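Local coordinates for FAD:protein FMN transferase (Vibrio cholerae, PDB 6NXI) that probably transfers the FMN part of FAD onto a threonine hydroxyl of target flavoproteins, and binds FAD together with magnesium, at residues A[13-18]-A[44-49]; A[50-53]-A[58-61]; A[273-278]-A[292-297]. All coordinates share one frame; numbering follows the deposited sequence.

Contact 1 (A[13-18]-A[44-49]); sequences PTMGTT and EEVNDQ. With FAD (flavin-adenine dinucleotide), chain B.
T14 and M15, at the tip of a beta hairpin, meet V46 and N47 of helix 32-50 in a buried turn-to-helix contact that forms part of the flavin pocket. The hairpin joins strands 7-14 and 17-24 at one edge of the large antiparallel sheet, and its type I' turn runs from T14 to T17, closed by T17 N to T14 O at 2.8 Å. M15 and G16 occupy the two left-handed corner positions, which lays the turn backbone against one face of the isoalloxazine: M15 O comes within 3.1 Å of FAD N10. M15 CG points beside its own backbone N (chi1 -57°) and the chain then runs extended, across the same flavin face at its dimethylbenzene end, until CE reaches V46 CG1 at 3.7 Å. W160 and K158 of helix 157-171 touch V46 and M15 respectively. The polar half of the contact centres on the N47 amide. Its ND2 is shared between the L43 carbonyl, one turn back in the helix, and T14 OG1, which probably fixes which way the amide is flipped. OD1 is thereby turned to FAD C6, 3.4 Å away. A water joins T14 OG1 to E44 OE1, donating to the carboxylate. N47 ND2 reaches T14 OG1 at 2.9 Å, close to the amide plane but with a bent N-H...O angle of 136°.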
loop_
_atom_site.group_PDB
_atom_site.type_symbol
_atom_site.label_atom_id
_atom_site.label_comp_id
_atom_site.label_asym_id
_atom_site.label_seq_id
_atom_site.Cartn_x
_atom_site.Cartn_y
_atom_site.Cartn_z
ATOM N N PRO A 13 1.477 -4.862 17.030
ATOM C CA PRO A 13 2.265 -3.877 16.317
ATOM C C PRO A 13 2.977 -4.500 15.116
ATOM O O PRO A 13 3.497 -5.598 15.195
ATOM C CB PRO A 13 3.330 -3.489 17.368
ATOM C CG PRO A 13 3.582 -4.782 18.124
ATOM C CD PRO A 13 2.251 -5.517 18.101
ATOM N N THR A 14 3.001 -3.751 14.027
ATOM C CA THR A 14 3.831 -4.067 12.829
ATOM C C THR A 14 3.980 -2.812 11.974
ATOM O O THR A 14 3.024 -2.059 11.850
ATOM C CB THR A 14 3.251 -5.260 12.044
ATOM O OG1 THR A 14 4.281 -5.819 11.214
ATOM C CG2 THR A 14 2.063 -4.903 11.182
ATOM N N MET A 15 5.121 -2.722 11.296
ATOM C CA MET A 15 5.371 -1.751 10.198
ATOM C C MET A 15 5.062 -0.317 10.639
ATOM O O MET A 15 4.560 0.459 9.789
ATOM C CB MET A 15 4.517 -2.113 9.001
ATOM C CG MET A 15 4.761 -3.543 8.500
ATOM S SD MET A 15 3.754 -3.941 7.083
ATOM C CE MET A 15 3.828 -5.722 7.113
ATOM N N GLY A 16 5.309 0.006 11.902
ATOM C CA GLY A 16 5.134 1.395 12.376
ATOM C C GLY A 16 3.682 1.666 12.682
ATOM O O GLY A 16 3.312 2.816 12.937
ATOM N N THR A 17 2.849 0.631 12.589
ATOM C CA THR A 17 1.382 0.798 12.794
ATOM C C THR A 17 0.894 -0.381 13.652
ATOM O O THR A 17 1.706 -1.002 14.361
ATOM C CB THR A 17 0.636 1.040 11.464
ATOM O OG1 THR A 17 -0.785 1.277 11.628
ATOM C CG2 THR A 17 0.824 -0.056 10.436
ATOM N N THR A 18 -0.368 -0.734 13.466
ATOM C CA THR A 18 -1.002 -1.858 14.188
ATOM C C THR A 18 -1.786 -2.680 13.179
ATOM O O THR A 18 -2.261 -2.188 12.113
ATOM C CB THR A 18 -1.929 -1.410 15.334
ATOM O OG1 THR A 18 -2.950 -0.679 14.660
ATOM C CG2 THR A 18 -1.204 -0.645 16.416
ATOM N N GLU A 44 6.853 -10.170 11.289
ATOM C CA GLU A 44 8.266 -9.861 11.603
ATOM C C GLU A 44 9.135 -10.236 10.414
ATOM O O GLU A 44 9.987 -9.461 10.080
ATOM C CB GLU A 44 8.693 -10.545 12.895
ATOM C CG GLU A 44 8.248 -9.723 14.082
ATOM C CD GLU A 44 8.949 -8.382 14.075
ATOM O OE1 GLU A 44 8.298 -7.353 13.792
ATOM O OE2 GLU A 44 10.186 -8.379 14.294
ATOM N N GLU A 45 8.881 -11.378 9.772
ATOM C CA GLU A 45 9.613 -11.741 8.532
ATOM C C GLU A 45 9.409 -10.670 7.447
ATOM O O GLU A 45 10.336 -10.352 6.735
ATOM C CB GLU A 45 9.181 -13.127 8.071
ATOM C CG GLU A 45 9.906 -13.624 6.826
ATOM C CD GLU A 45 9.536 -15.071 6.526
ATOM O OE1 GLU A 45 8.320 -15.366 6.417
ATOM O OE2 GLU A 45 10.484 -15.919 6.464
ATOM N N VAL A 46 8.174 -10.206 7.233
ATOM C CA VAL A 46 7.958 -9.176 6.184
ATOM C C VAL A 46 8.839 -7.969 6.516
ATOM O O VAL A 46 9.396 -7.344 5.588
ATOM C CB VAL A 46 6.480 -8.789 6.100
ATOM C CG1 VAL A 46 6.302 -7.620 5.175
ATOM C CG2 VAL A 46 5.572 -9.937 5.649
ATOM N N ASN A 47 8.860 -7.596 7.786
ATOM C CA ASN A 47 9.662 -6.422 8.231
ATOM C C ASN A 47 11.161 -6.698 8.030
ATOM O O ASN A 47 11.890 -5.839 7.514
ATOM C CB ASN A 47 9.350 -6.050 9.670
ATOM C CG ASN A 47 8.056 -5.278 9.831
ATOM O OD1 ASN A 47 8.075 -4.051 9.660
ATOM N ND2 ASN A 47 6.963 -5.980 10.085
ATOM N N ASP A 48 11.611 -7.894 8.368
ATOM C CA ASP A 48 13.038 -8.269 8.179
ATOM C C ASP A 48 13.414 -8.398 6.704
ATOM O O ASP A 48 14.630 -8.370 6.404
ATOM C CB ASP A 48 13.325 -9.521 9.000
ATOM C CG ASP A 48 13.400 -9.252 10.499
ATOM O OD1 ASP A 48 13.652 -8.096 10.885
ATOM O OD2 ASP A 48 13.227 -10.197 11.250
ATOM N N GLN A 49 12.455 -8.627 5.814
ATOM C CA GLN A 49 12.709 -8.666 4.363
ATOM C C GLN A 49 12.654 -7.241 3.799
ATOM O O GLN A 49 13.429 -6.921 2.908
ATOM C CB GLN A 49 11.716 -9.608 3.725
ATOM C CG GLN A 49 12.003 -11.061 4.075
ATOM C CD GLN A 49 10.912 -11.982 3.615
ATOM O OE1 GLN A 49 9.742 -11.597 3.506
ATOM N NE2 GLN A 49 11.277 -13.277 3.582
HETATM P PA FAD B . 0.616 4.439 0.555
HETATM O O1A FAD B . -0.266 5.549 0.107
HETATM O O2A FAD B . 0.181 3.039 0.376
HETATM O O5B FAD B . 2.065 4.595 -0.101
HETATM C C5B FAD B . 2.785 5.793 0.296
HETATM C C4B FAD B . 4.206 5.469 0.689
HETATM O O4B FAD B . 4.953 4.881 -0.404
HETATM C C3B FAD B . 4.980 6.720 1.100
HETATM O O3B FAD B . 4.879 6.909 2.512
HETATM C C2B FAD B . 6.404 6.424 0.614
HETATM O O2B FAD B . 7.102 5.625 1.542
HETATM C C1B FAD B . 6.139 5.629 -0.658
HETATM N N9A FAD B . 5.924 6.395 -1.866
HETATM C C8A FAD B . 5.620 7.757 -2.002
HETATM N N7A FAD B . 5.360 8.074 -3.247
HETATM C C5A FAD B . 5.541 6.922 -3.986
HETATM C C6A FAD B . 5.438 6.661 -5.360
HETATM N N6A FAD B . 5.047 7.564 -6.277
HETATM N N1A FAD B . 5.636 5.384 -5.745
HETATM C C2A FAD B . 6.009 4.476 -4.821
HETATM N N3A FAD B . 6.132 4.608 -3.494
HETATM C C4A FAD B . 5.888 5.882 -3.142
HETATM N N1 FAD B . 7.094 3.332 9.515
HETATM C C2 FAD B . 7.808 3.649 10.651
HETATM O O2 FAD B . 7.678 4.774 11.180
HETATM N N3 FAD B . 8.641 2.756 11.246
HETATM C C4 FAD B . 8.843 1.496 10.744
HETATM O O4 FAD B . 9.625 0.726 11.285
HETATM C C4X FAD B . 8.137 1.135 9.549
HETATM N N5 FAD B . 8.322 -0.064 9.035
HETATM C C5X FAD B . 7.642 -0.385 7.883
HETATM C C6 FAD B . 7.843 -1.654 7.302
HETATM C C7 FAD B . 7.200 -2.060 6.151
HETATM C C7M FAD B . 7.460 -3.438 5.586
HETATM C C8 FAD B . 6.287 -1.166 5.542
HETATM C C8M FAD B . 5.558 -1.534 4.276
HETATM C C9 FAD B . 6.081 0.098 6.106
HETATM C C9A FAD B . 6.734 0.510 7.276
HETATM N N10 FAD B . 6.571 1.776 7.850
HETATM C C10 FAD B . 7.258 2.132 8.997
HETATM C "C1'" FAD B . 5.583 2.721 7.286
HETATM C "C2'" FAD B . 6.026 3.420 6.052
HETATM O "O2'" FAD B . 7.150 4.252 6.324
HETATM C "C3'" FAD B . 4.875 4.296 5.529
HETATM O "O3'" FAD B . 4.518 5.314 6.437
HETATM C "C4'" FAD B . 3.583 3.544 5.272
HETATM O "O4'" FAD B . 3.885 2.281 4.701
HETATM C "C5'" FAD B . 2.616 4.356 4.433
HETATM O "O5'" FAD B . 1.512 3.493 4.065
HETATM P P FAD B . 0.210 4.133 3.431
HETATM O O1P FAD B . -0.215 5.325 4.162
HETATM O O2P FAD B . -0.665 2.916 3.225
HETATM O O3P FAD B . 0.870 4.658 2.085
HETATM O O HOH W 1 5.771 -7.447 12.831
#

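Contact 2 (A[50-53]-A[58-61]); sequences MSTY and ELSR. With FAD (flavin-adenine dinucleotide), chain B.
L59 CG stands anti to its backbone N (chi1 176°), which carries CD2 across to the bend at residues 50-53, whereas S60 OG is turned beside its own N (chi1 -69°) and comes near the S51 and T52 carbonyl oxygens. L59 CD2 sits 3.3 Å from M50 O and 3.8 Å from T52 CG2; the T52 and L59 side chains lie alongside each other, pointing the same way, with CD2 touching both the M50 carbonyl oxygen and the threonine methyl. S60 OG is close to S51 O (3.3 Å) and T52 O (3.4 Å), but its hydrogen bond goes to R54 O, in the short link between the segments. S57, also in that link, uses OG to bond both S51 O and S60 N, so the bend and the first turn of helix 58-64 are tied through it. The bend shapes itself further by an ST turn, in which Y53 N donates to S51 OG at 3.1 Å. Its other side faces the cofactor. The Y53 ring lies over the pyrimidine part of the flavin, with FAD N3 3.6 Å above the ring plane over its centre, and Y53 OH approaches FAD O2' to 2.9 Å. S51 OG comes to 3.4 Å from FAD N5. This face of the isoalloxazine is thus lined by the bend, consistent with a part in holding the flavin. The bend leads from helix 32-50 into helix 58-64 and folds back on the first turn of the latter, with M50 pressed against helices 75-90 and 157-171, L59 against V151, and T52 against Y150.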
loop_
_atom_site.group_PDB
_atom_site.type_symbol
_atom_site.label_atom_id
_atom_site.label_comp_id
_atom_site.label_asym_id
_atom_site.label_seq_id
_atom_site.Cartn_x
_atom_site.Cartn_y
_atom_site.Cartn_z
ATOM N N MET A 50 11.669 -6.446 4.216
ATOM C CA MET A 50 11.242 -5.307 3.381
ATOM C C MET A 50 11.119 -3.973 4.130
ATOM O O MET A 50 10.697 -2.999 3.448
ATOM C CB MET A 50 9.935 -5.665 2.667
ATOM C CG MET A 50 10.229 -6.766 1.579
ATOM S SD MET A 50 8.747 -7.302 0.710
ATOM C CE MET A 50 8.462 -8.975 1.297
ATOM N N SER A 51 11.454 -3.894 5.419
ATOM C CA SER A 51 11.436 -2.605 6.167
ATOM C C SER A 51 12.613 -1.709 5.759
ATOM O O SER A 51 13.754 -2.105 5.971
ATOM C CB SER A 51 11.437 -2.763 7.643
ATOM O OG SER A 51 11.388 -1.450 8.290
ATOM N N THR A 52 12.348 -0.500 5.276
ATOM C CA THR A 52 13.442 0.490 5.082
ATOM C C THR A 52 14.033 0.963 6.406
ATOM O O THR A 52 15.141 1.565 6.344
ATOM C CB THR A 52 12.961 1.698 4.280
ATOM O OG1 THR A 52 11.795 2.166 4.973
ATOM C CG2 THR A 52 12.750 1.323 2.835
ATOM N N TYR A 53 13.327 0.810 7.536
ATOM C CA TYR A 53 13.684 1.376 8.865
ATOM C C TYR A 53 14.590 0.410 9.637
ATOM O O TYR A 53 15.152 0.814 10.644
ATOM C CB TYR A 53 12.418 1.716 9.668
ATOM C CG TYR A 53 11.622 2.860 9.099
ATOM C CD1 TYR A 53 11.743 4.154 9.603
ATOM C CD2 TYR A 53 10.718 2.600 8.083
ATOM C CE1 TYR A 53 10.938 5.170 9.089
ATOM C CE2 TYR A 53 9.964 3.615 7.530
ATOM C CZ TYR A 53 10.064 4.887 8.046
ATOM O OH TYR A 53 9.248 5.826 7.452
ATOM N N GLU A 58 16.661 -7.265 4.370
ATOM C CA GLU A 58 17.142 -7.606 3.002
ATOM C C GLU A 58 17.073 -6.361 2.129
ATOM O O GLU A 58 18.005 -6.090 1.382
ATOM C CB GLU A 58 16.247 -8.588 2.265
ATOM C CG GLU A 58 16.359 -10.014 2.663
ATOM C CD GLU A 58 15.914 -10.851 1.474
ATOM O OE1 GLU A 58 14.857 -10.521 0.856
ATOM O OE2 GLU A 58 16.626 -11.783 1.148
ATOM N N LEU A 59 15.991 -5.608 2.250
ATOM C CA LEU A 59 15.845 -4.429 1.378
ATOM C C LEU A 59 16.864 -3.370 1.775
ATOM O O LEU A 59 17.400 -2.724 0.863
ATOM C CB LEU A 59 14.432 -3.875 1.513
ATOM C CG LEU A 59 14.176 -2.600 0.727
ATOM C CD1 LEU A 59 14.219 -2.865 -0.743
ATOM C CD2 LEU A 59 12.809 -2.025 1.133
ATOM N N SER A 60 17.129 -3.175 3.063
ATOM C CA SER A 60 18.105 -2.114 3.456
ATOM C C SER A 60 19.493 -2.569 3.022
ATOM O O SER A 60 20.258 -1.748 2.526
ATOM C CB SER A 60 18.046 -1.813 4.896
ATOM O OG SER A 60 16.795 -1.172 5.181
ATOM N N ARG A 61 19.776 -3.859 3.159
ATOM C CA ARG A 61 21.097 -4.351 2.682
ATOM C C ARG A 61 21.208 -4.129 1.170
ATOM O O ARG A 61 22.351 -3.817 0.711
ATOM C CB ARG A 61 21.301 -5.792 3.147
ATOM C CG ARG A 61 21.441 -5.848 4.660
ATOM C CD ARG A 61 21.801 -7.222 5.134
ATOM N NE ARG A 61 20.626 -7.988 5.479
ATOM C CZ ARG A 61 20.137 -9.041 4.800
ATOM N NH1 ARG A 61 20.695 -9.477 3.674
ATOM N NH2 ARG A 61 19.054 -9.624 5.259
HETATM P PA FAD B . 0.616 4.439 0.555
HETATM O O1A FAD B . -0.266 5.549 0.107
HETATM O O2A FAD B . 0.181 3.039 0.376
HETATM O O5B FAD B . 2.065 4.595 -0.101
HETATM C C5B FAD B . 2.785 5.793 0.296
HETATM C C4B FAD B . 4.206 5.469 0.689
HETATM O O4B FAD B . 4.953 4.881 -0.404
HETATM C C3B FAD B . 4.980 6.720 1.100
HETATM O O3B FAD B . 4.879 6.909 2.512
HETATM C C2B FAD B . 6.404 6.424 0.614
HETATM O O2B FAD B . 7.102 5.625 1.542
HETATM C C1B FAD B . 6.139 5.629 -0.658
HETATM N N9A FAD B . 5.924 6.395 -1.866
HETATM C C8A FAD B . 5.620 7.757 -2.002
HETATM N N7A FAD B . 5.360 8.074 -3.247
HETATM C C5A FAD B . 5.541 6.922 -3.986
HETATM C C6A FAD B . 5.438 6.661 -5.360
HETATM N N6A FAD B . 5.047 7.564 -6.277
HETATM N N1A FAD B . 5.636 5.384 -5.745
HETATM C C2A FAD B . 6.009 4.476 -4.821
HETATM N N3A FAD B . 6.132 4.608 -3.494
HETATM C C4A FAD B . 5.888 5.882 -3.142
HETATM N N1 FAD B . 7.094 3.332 9.515
HETATM C C2 FAD B . 7.808 3.649 10.651
HETATM O O2 FAD B . 7.678 4.774 11.180
HETATM N N3 FAD B . 8.641 2.756 11.246
HETATM C C4 FAD B . 8.843 1.496 10.744
HETATM O O4 FAD B . 9.625 0.726 11.285
HETATM C C4X FAD B . 8.137 1.135 9.549
HETATM N N5 FAD B . 8.322 -0.064 9.035
HETATM C C5X FAD B . 7.642 -0.385 7.883
HETATM C C6 FAD B . 7.843 -1.654 7.302
HETATM C C7 FAD B . 7.200 -2.060 6.151
HETATM C C7M FAD B . 7.460 -3.438 5.586
HETATM C C8 FAD B . 6.287 -1.166 5.542
HETATM C C8M FAD B . 5.558 -1.534 4.276
HETATM C C9 FAD B . 6.081 0.098 6.106
HETATM C C9A FAD B . 6.734 0.510 7.276
HETATM N N10 FAD B . 6.571 1.776 7.850
HETATM C C10 FAD B . 7.258 2.132 8.997
HETATM C "C1'" FAD B . 5.583 2.721 7.286
HETATM C "C2'" FAD B . 6.026 3.420 6.052
HETATM O "O2'" FAD B . 7.150 4.252 6.324
HETATM C "C3'" FAD B . 4.875 4.296 5.529
HETATM O "O3'" FAD B . 4.518 5.314 6.437
HETATM C "C4'" FAD B . 3.583 3.544 5.272
HETATM O "O4'" FAD B . 3.885 2.281 4.701
HETATM C "C5'" FAD B . 2.616 4.356 4.433
HETATM O "O5'" FAD B . 1.512 3.493 4.065
HETATM P P FAD B . 0.210 4.133 3.431
HETATM O O1P FAD B . -0.215 5.325 4.162
HETATM O O2P FAD B . -0.665 2.916 3.225
HETATM O O3P FAD B . 0.870 4.658 2.085
#

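Contact 3 (A[273-278]-A[292-297]); sequences TGLMVM and IPVLMI. With MG (magnesium ion), chain C; FAD (flavin-adenine dinucleotide), chain B.
Apolar contact joins the two segments, and L275 carries all of it on the helix side. Its CG lies beside the backbone N (chi1 -61°) and CD1 extends away from CA (chi2 180°) to meet the V294 methyls, 3.6 Å from CG2 and 4.1 Å from CG1, the two side chains meeting at an oblique angle. M296, two residues on and therefore on the same face of the strand, brings its extended chain to the helix end-on: CE rests 4.1 Å from L275 CB and 4.0 Å from L275 O. The three side chains form a small buried hydrophobic cluster, extended by M284 and A287 of helix 280-289 and by V258 of the neighbouring strand 255-262. Helix 265-278 packs here on one face of the eight-stranded antiparallel sheet of this ApbE-family protein; the chain leaves strand 255-262, makes two helices, and returns as the adjacent antiparallel strand 294-299. Backbone hydrogen bonds from V294 to S309 and from L295 to T259 set that strand between its two sheet neighbours. Metal coordination occupies a different side of the helix. T273 OG1 binds magnesium at 2.3 Å, beside the FAD phosphate oxygen O2A at 2.4 Å, and carbonyl oxygens of T155 and D269 join the same ion. S225 OG is also hydrogen-bonded to T273 OG1. One turn further along, V277 CG2 lies 3.9 Å from FAD N6A on the adenine.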
loop_
_atom_site.group_PDB
_atom_site.type_symbol
_atom_site.label_atom_id
_atom_site.label_comp_id
_atom_site.label_asym_id
_atom_site.label_seq_id
_atom_site.Cartn_x
_atom_site.Cartn_y
_atom_site.Cartn_z
ATOM N N THR A 273 -2.069 3.836 -4.603
ATOM C CA THR A 273 -1.082 4.945 -4.577
ATOM C C THR A 273 -0.815 5.372 -6.036
ATOM O O THR A 273 -0.725 6.581 -6.344
ATOM C CB THR A 273 0.193 4.518 -3.836
ATOM O OG1 THR A 273 -0.117 3.981 -2.522
ATOM C CG2 THR A 273 1.123 5.710 -3.728
ATOM N N GLY A 274 -0.590 4.404 -6.927
ATOM C CA GLY A 274 -0.259 4.690 -8.319
ATOM C C GLY A 274 -1.337 5.478 -9.008
ATOM O O GLY A 274 -1.020 6.518 -9.638
ATOM N N LEU A 275 -2.594 5.069 -8.860
ATOM C CA LEU A 275 -3.703 5.790 -9.510
ATOM C C LEU A 275 -3.831 7.201 -8.891
ATOM O O LEU A 275 -4.094 8.178 -9.635
ATOM C CB LEU A 275 -4.987 4.972 -9.420
ATOM C CG LEU A 275 -4.957 3.607 -10.098
ATOM C CD1 LEU A 275 -6.304 2.923 -9.915
ATOM C CD2 LEU A 275 -4.639 3.692 -11.583
ATOM N N MET A 276 -3.606 7.357 -7.590
ATOM C CA MET A 276 -3.627 8.703 -6.944
ATOM C C MET A 276 -2.618 9.655 -7.619
ATOM O O MET A 276 -2.971 10.802 -7.933
ATOM C CB MET A 276 -3.358 8.589 -5.452
ATOM C CG MET A 276 -3.395 9.912 -4.754
ATOM S SD MET A 276 -4.101 9.640 -3.087
ATOM C CE MET A 276 -3.935 11.334 -2.533
ATOM N N VAL A 277 -1.404 9.187 -7.873
ATOM C CA VAL A 277 -0.317 9.986 -8.490
ATOM C C VAL A 277 -0.708 10.297 -9.943
ATOM O O VAL A 277 -0.395 11.418 -10.435
ATOM C CB VAL A 277 1.052 9.289 -8.387
ATOM C CG1 VAL A 277 2.103 10.004 -9.200
ATOM C CG2 VAL A 277 1.509 9.101 -6.938
ATOM N N MET A 278 -1.395 9.373 -10.627
ATOM C CA MET A 278 -1.805 9.590 -12.053
ATOM C C MET A 278 -2.827 10.721 -12.155
ATOM O O MET A 278 -2.802 11.457 -13.177
ATOM C CB MET A 278 -2.405 8.318 -12.665
ATOM C CG MET A 278 -1.412 7.220 -12.846
ATOM S SD MET A 278 -2.181 5.815 -13.732
ATOM C CE MET A 278 -1.898 6.307 -15.424
ATOM N N ILE A 292 -10.338 -2.635 -13.140
ATOM C CA ILE A 292 -9.970 -2.385 -11.724
ATOM C C ILE A 292 -11.123 -1.657 -11.054
ATOM O O ILE A 292 -11.484 -0.571 -11.528
ATOM C CB ILE A 292 -8.670 -1.574 -11.619
ATOM C CG1 ILE A 292 -7.543 -2.142 -12.472
ATOM C CG2 ILE A 292 -8.253 -1.475 -10.169
ATOM C CD1 ILE A 292 -6.334 -1.248 -12.510
ATOM N N PRO A 293 -11.728 -2.209 -9.988
ATOM C CA PRO A 293 -12.717 -1.487 -9.196
ATOM C C PRO A 293 -12.022 -0.364 -8.411
ATOM O O PRO A 293 -11.200 -0.628 -7.518
ATOM C CB PRO A 293 -13.354 -2.534 -8.297
ATOM C CG PRO A 293 -12.922 -3.850 -8.862
ATOM C CD PRO A 293 -11.598 -3.605 -9.528
ATOM N N VAL A 294 -12.358 0.885 -8.742
ATOM C CA VAL A 294 -11.726 2.048 -8.080
ATOM C C VAL A 294 -12.788 3.100 -7.784
ATOM O O VAL A 294 -13.660 3.349 -8.660
ATOM C CB VAL A 294 -10.619 2.668 -8.940
ATOM C CG1 VAL A 294 -9.896 3.769 -8.185
ATOM C CG2 VAL A 294 -9.655 1.604 -9.419
ATOM N N LEU A 295 -12.633 3.749 -6.633
ATOM C CA LEU A 295 -13.379 4.972 -6.280
ATOM C C LEU A 295 -12.354 6.051 -5.966
ATOM O O LEU A 295 -11.566 5.926 -5.017
ATOM C CB LEU A 295 -14.308 4.708 -5.097
ATOM C CG LEU A 295 -15.177 5.902 -4.707
ATOM C CD1 LEU A 295 -16.206 6.172 -5.779
ATOM C CD2 LEU A 295 -15.839 5.647 -3.365
ATOM N N MET A 296 -12.415 7.130 -6.727
ATOM C CA MET A 296 -11.550 8.288 -6.456
ATOM C C MET A 296 -12.416 9.432 -6.015
ATOM O O MET A 296 -13.433 9.690 -6.704
ATOM C CB MET A 296 -10.821 8.754 -7.690
ATOM C CG MET A 296 -9.812 7.812 -8.143
ATOM S SD MET A 296 -8.828 8.839 -9.213
ATOM C CE MET A 296 -8.029 7.572 -10.154
ATOM N N ILE A 297 -12.021 10.041 -4.920
ATOM C CA ILE A 297 -12.668 11.276 -4.433
ATOM C C ILE A 297 -11.754 12.434 -4.787
ATOM O O ILE A 297 -10.567 12.382 -4.471
ATOM C CB ILE A 297 -12.918 11.165 -2.933
ATOM C CG1 ILE A 297 -13.831 9.965 -2.651
ATOM C CG2 ILE A 297 -13.492 12.485 -2.438
ATOM C CD1 ILE A 297 -14.047 9.744 -1.217
HETATM MG MG MG C . 0.083 1.811 -1.658
HETATM P PA FAD B . 0.616 4.439 0.555
HETATM O O1A FAD B . -0.266 5.549 0.107
HETATM O O2A FAD B . 0.181 3.039 0.376
HETATM O O5B FAD B . 2.065 4.595 -0.101
HETATM C C5B FAD B . 2.785 5.793 0.296
HETATM C C4B FAD B . 4.206 5.469 0.689
HETATM O O4B FAD B . 4.953 4.881 -0.404
HETATM C C3B FAD B . 4.980 6.720 1.100
HETATM O O3B FAD B . 4.879 6.909 2.512
HETATM C C2B FAD B . 6.404 6.424 0.614
HETATM O O2B FAD B . 7.102 5.625 1.542
HETATM C C1B FAD B . 6.139 5.629 -0.658
HETATM N N9A FAD B . 5.924 6.395 -1.866
HETATM C C8A FAD B . 5.620 7.757 -2.002
HETATM N N7A FAD B . 5.360 8.074 -3.247
HETATM C C5A FAD B . 5.541 6.922 -3.986
HETATM C C6A FAD B . 5.438 6.661 -5.360
HETATM N N6A FAD B . 5.047 7.564 -6.277
HETATM N N1A FAD B . 5.636 5.384 -5.745
HETATM C C2A FAD B . 6.009 4.476 -4.821
HETATM N N3A FAD B . 6.132 4.608 -3.494
HETATM C C4A FAD B . 5.888 5.882 -3.142
HETATM N N1 FAD B . 7.094 3.332 9.515
HETATM C C2 FAD B . 7.808 3.649 10.651
HETATM O O2 FAD B . 7.678 4.774 11.180
HETATM N N3 FAD B . 8.641 2.756 11.246
HETATM C C4 FAD B . 8.843 1.496 10.744
HETATM O O4 FAD B . 9.625 0.726 11.285
HETATM C C4X FAD B . 8.137 1.135 9.549
HETATM N N5 FAD B . 8.322 -0.064 9.035
HETATM C C5X FAD B . 7.642 -0.385 7.883
HETATM C C6 FAD B . 7.843 -1.654 7.302
HETATM C C7 FAD B . 7.200 -2.060 6.151
HETATM C C7M FAD B . 7.460 -3.438 5.586
HETATM C C8 FAD B . 6.287 -1.166 5.542
HETATM C C8M FAD B . 5.558 -1.534 4.276
HETATM C C9 FAD B . 6.081 0.098 6.106
HETATM C C9A FAD B . 6.734 0.510 7.276
HETATM N N10 FAD B . 6.571 1.776 7.850
HETATM C C10 FAD B . 7.258 2.132 8.997
HETATM C "C1'" FAD B . 5.583 2.721 7.286
HETATM C "C2'" FAD B . 6.026 3.420 6.052
HETATM O "O2'" FAD B . 7.150 4.252 6.324
HETATM C "C3'" FAD B . 4.875 4.296 5.529
HETATM O "O3'" FAD B . 4.518 5.314 6.437
HETATM C "C4'" FAD B . 3.583 3.544 5.272
HETATM O "O4'" FAD B . 3.885 2.281 4.701
HETATM C "C5'" FAD B . 2.616 4.356 4.433
HETATM O "O5'" FAD B . 1.512 3.493 4.065
HETATM P P FAD B . 0.210 4.133 3.431
HETATM O O1P FAD B . -0.215 5.325 4.162
HETATM O O2P FAD B . -0.665 2.916 3.225
HETATM O O3P FAD B . 0.870 4.658 2.085
#

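Along the chain the contacts follow in series, 1, 2, then 3, and all three reach the same FAD. Contacts 1 and 2 are neighbours, their centres about 11 Å apart: helix 32-50 runs from one into the other, and the backbone bond of Q49 O with L59 N joins them directly. Between them they line opposite faces of the isoalloxazine, the hairpin turn on one and Y53 on the other. Contact 3 lies across the chain's centre, about 25 Å from contact 1 and about 27 Å from contact 2 by centres, its helix reaching the diphosphate and adenine end through T273 and V277. Contacts 1 and 3 reach the same antiparallel sheet, so one sheet links flavin and metal ends.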